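Local coordinates for protein DynF (Micromonospora chersina, PDB 6UBL) that is of unknown function but binds palmitic acid inside a beta barrel and belongs to the dynemicin (enediyne) biosynthesis pathway, at residues T83-M88 against M133-I138. Residues are numbered along the deposited sequence; the frame is centred on the assembly and turned at random.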
ATOM      1  N   THR A  83      -5.231  -3.122 -15.517  1.00 21.99           N
ATOM      2  CA  THR A  83      -5.894  -4.351 -15.114  1.00 22.32           C
ATOM      3  C   THR A  83      -6.808  -4.078 -13.931  1.00 21.78           C
ATOM      4  O   THR A  83      -6.579  -3.157 -13.150  1.00 24.02           O
ATOM      5  CB  THR A  83      -4.865  -5.415 -14.704  1.00 22.36           C
ATOM      6  OG1 THR A  83      -4.105  -4.927 -13.596  1.00 21.75           O
ATOM      7  CG2 THR A  83      -3.919  -5.744 -15.855  1.00 22.51           C
ATOM      8  N   ASN A  84      -7.869  -4.871 -13.820  1.00 20.75           N
ATOM      9  CA  ASN A  84      -8.638  -4.957 -12.589  1.00 21.95           C
ATOM     10  C   ASN A  84      -8.752  -6.434 -12.230  1.00 23.77           C
ATOM     11  O   ASN A  84      -9.029  -7.264 -13.098  1.00 22.96           O
ATOM     12  CB  ASN A  84     -10.083  -4.443 -12.703  1.00 20.74           C
ATOM     13  CG  ASN A  84     -10.221  -2.925 -12.836  1.00 22.18           C
ATOM     14  OD1 ASN A  84     -11.332  -2.440 -13.080  1.00 23.94           O
ATOM     15  ND2 ASN A  84      -9.137  -2.173 -12.656  1.00 22.49           N
ATOM     16  N   LEU A  85      -8.596  -6.754 -10.950  1.00 21.98           N
ATOM     17  CA  LEU A  85      -8.872  -8.092 -10.439  1.00 21.40           C
ATOM     18  C   LEU A  85     -10.353  -8.110 -10.076  1.00 23.85           C
ATOM     19  O   LEU A  85     -10.777  -7.414  -9.152  1.00 24.75           O
ATOM     20  CB  LEU A  85      -7.987  -8.373  -9.229  1.00 23.53           C
ATOM     21  CG  LEU A  85      -8.175  -9.672  -8.467  1.00 27.77           C
ATOM     22  CD1 LEU A  85      -8.018 -10.864  -9.387  1.00 29.48           C
ATOM     23  CD2 LEU A  85      -7.175  -9.742  -7.312  1.00 25.81           C
ATOM     24  N   ILE A  86     -11.149  -8.875 -10.826  1.00 23.34           N
ATOM     25  CA  ILE A  86     -12.603  -8.802 -10.700  1.00 22.95           C
ATOM     26  C   ILE A  86     -13.231  -9.966  -9.939  1.00 24.05           C
ATOM     27  O   ILE A  86     -14.394  -9.851  -9.509  1.00 25.83           O
ATOM     28  CB  ILE A  86     -13.319  -8.609 -12.053  1.00 23.77           C
ATOM     29  CG1 ILE A  86     -13.149  -9.834 -12.963  1.00 24.48           C
ATOM     30  CG2 ILE A  86     -12.817  -7.362 -12.761  1.00 28.21           C
ATOM     31  CD1 ILE A  86     -13.940  -9.729 -14.273  1.00 25.62           C
ATOM     32  N   GLU A  87     -12.508 -11.067  -9.758  1.00 23.41           N
ATOM     33  CA  GLU A  87     -13.038 -12.179  -8.985  1.00 22.93           C
ATOM     34  C   GLU A  87     -11.857 -13.060  -8.608  1.00 23.44           C
ATOM     35  O   GLU A  87     -10.883 -13.159  -9.364  1.00 24.58           O
ATOM     36  CB  GLU A  87     -14.045 -13.013  -9.800  1.00 25.75           C
ATOM     37  CG  GLU A  87     -14.931 -13.912  -8.941  1.00 28.22           C
ATOM     38  CD  GLU A  87     -15.992 -14.643  -9.740  1.00 29.19           C
ATOM     39  OE1 GLU A  87     -15.936 -14.608 -10.984  1.00 29.52           O
ATOM     40  OE2 GLU A  87     -16.908 -15.236  -9.120  1.00 31.09           O
ATOM     41  N   MET A  88     -11.933 -13.661  -7.420  0.55 25.82           N
ATOM     42  CA  MET A  88     -10.884 -14.539  -6.925  0.55 27.21           C
ATOM     43  C   MET A  88     -11.508 -15.622  -6.060  0.55 26.81           C
ATOM     44  O   MET A  88     -12.579 -15.432  -5.471  0.55 26.67           O
ATOM     45  CB  MET A  88      -9.870 -13.764  -6.079  0.55 26.51           C
ATOM     46  CG  MET A  88      -8.709 -14.580  -5.527  0.55 27.24           C
ATOM     47  SD  MET A  88      -7.493 -13.463  -4.802  0.55 29.95           S
ATOM     48  CE  MET A  88      -8.397 -12.746  -3.441  0.55 29.47           C
ATOM     49  N   MET A 133      -0.472  -5.116  -8.799  1.00 21.52           N
ATOM     50  CA  MET A 133      -1.901  -5.176  -8.518  1.00 22.01           C
ATOM     51  C   MET A 133      -2.077  -4.827  -7.045  1.00 22.94           C
ATOM     52  O   MET A 133      -1.352  -5.347  -6.190  1.00 24.29           O
ATOM     53  CB  MET A 133      -2.432  -6.589  -8.806  1.00 20.45           C
ATOM     54  CG  MET A 133      -3.931  -6.770  -8.617  1.00 22.96           C
ATOM     55  SD  MET A 133      -4.924  -5.969  -9.901  1.00 23.73           S
ATOM     56  CE  MET A 133      -4.788  -7.177 -11.235  1.00 22.89           C
ATOM     57  N   ALA A 134      -3.040  -3.956  -6.757  1.00 20.77           N
ATOM     58  CA  ALA A 134      -3.353  -3.511  -5.403  1.00 21.23           C
ATOM     59  C   ALA A 134      -4.711  -4.093  -5.034  1.00 23.72           C
ATOM     60  O   ALA A 134      -5.702  -3.812  -5.713  1.00 22.75           O
ATOM     61  CB  ALA A 134      -3.398  -1.979  -5.343  1.00 22.09           C
ATOM     62  N   VAL A 135      -4.753  -4.918  -3.986  1.00 20.62           N
ATOM     63  CA  VAL A 135      -5.881  -5.811  -3.748  1.00 21.38           C
ATOM     64  C   VAL A 135      -6.539  -5.550  -2.404  1.00 21.65           C
ATOM     65  O   VAL A 135      -5.865  -5.477  -1.372  1.00 22.91           O
ATOM     66  CB  VAL A 135      -5.449  -7.283  -3.851  1.00 22.19           C
ATOM     67  CG1 VAL A 135      -6.593  -8.224  -3.503  1.00 24.06           C
ATOM     68  CG2 VAL A 135      -4.926  -7.579  -5.247  1.00 24.81           C
ATOM     69  N   GLY A 136      -7.867  -5.478  -2.422  1.00 22.20           N
ATOM     70  CA  GLY A 136      -8.684  -5.531  -1.211  1.00 23.43           C
ATOM     71  C   GLY A 136      -9.323  -6.900  -1.082  1.00 24.09           C
ATOM     72  O   GLY A 136     -10.153  -7.279  -1.913  1.00 22.55           O
ATOM     73  N   ALA A 137      -8.941  -7.654  -0.057  1.00 21.80           N
ATOM     74  CA  ALA A 137      -9.340  -9.046   0.074  1.00 23.60           C
ATOM     75  C   ALA A 137     -10.183  -9.290   1.317  1.00 23.41           C
ATOM     76  O   ALA A 137     -10.236  -8.472   2.239  1.00 24.58           O
ATOM     77  CB  ALA A 137      -8.102  -9.957   0.120  1.00 22.81           C
ATOM     78  N   ILE A 138     -10.833 -10.457   1.326  1.00 24.82           N
ATOM     79  CA  ILE A 138     -11.528 -10.988   2.490  1.00 25.02           C
ATOM     80  C   ILE A 138     -10.923 -12.349   2.795  1.00 26.75           C
ATOM     81  O   ILE A 138     -10.842 -13.203   1.903  1.00 26.88           O
ATOM     82  CB  ILE A 138     -13.031 -11.171   2.214  1.00 26.68           C
ATOM     83  CG1 ILE A 138     -13.665  -9.845   1.769  1.00 26.21           C
ATOM     84  CG2 ILE A 138     -13.730 -11.733   3.455  1.00 27.02           C
ATOM     85  CD1 ILE A 138     -13.714  -8.827   2.859  1.00 28.88           C
TER
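Met133 meets Thr83 and Leu85 inside the beta barrel of DynF. Strands 81-92 and 129-141 are not direct neighbours here: strand 108-115 lies between them and pairs antiparallel with both. The short segments 83-88 and 133-135 run roughly the same way, their axes 7.9 Å apart at closest approach and 37° between their directions. The contact is made by side chains that reach across the intervening strand. Met133 leaves the backbone with CG anti to N (chi1 -177°), then bends at chi2 and chi3. This carries its methyl group up to strand 81-92. There CE lies 3.8 Å from the backbone N of Leu85, and SD sits 4.0 Å from Leu85 CB. Further along, Leu85 CD2 packs against Val135 CG2 at 3.7 Å, methyl against methyl. Leu85 also touches Val64 and Leu104, so neighbouring strands close round it. The palmitic acid touches Met133 and Met88, which places this apolar layer beside the lipid. An alanine in place of Met133 would probably open a gap facing Thr83 and Leu85 and take one contact from the palmitic acid. At the far end of the Met133 side chain, CE comes within 3.3 Å of Thr83 OG1.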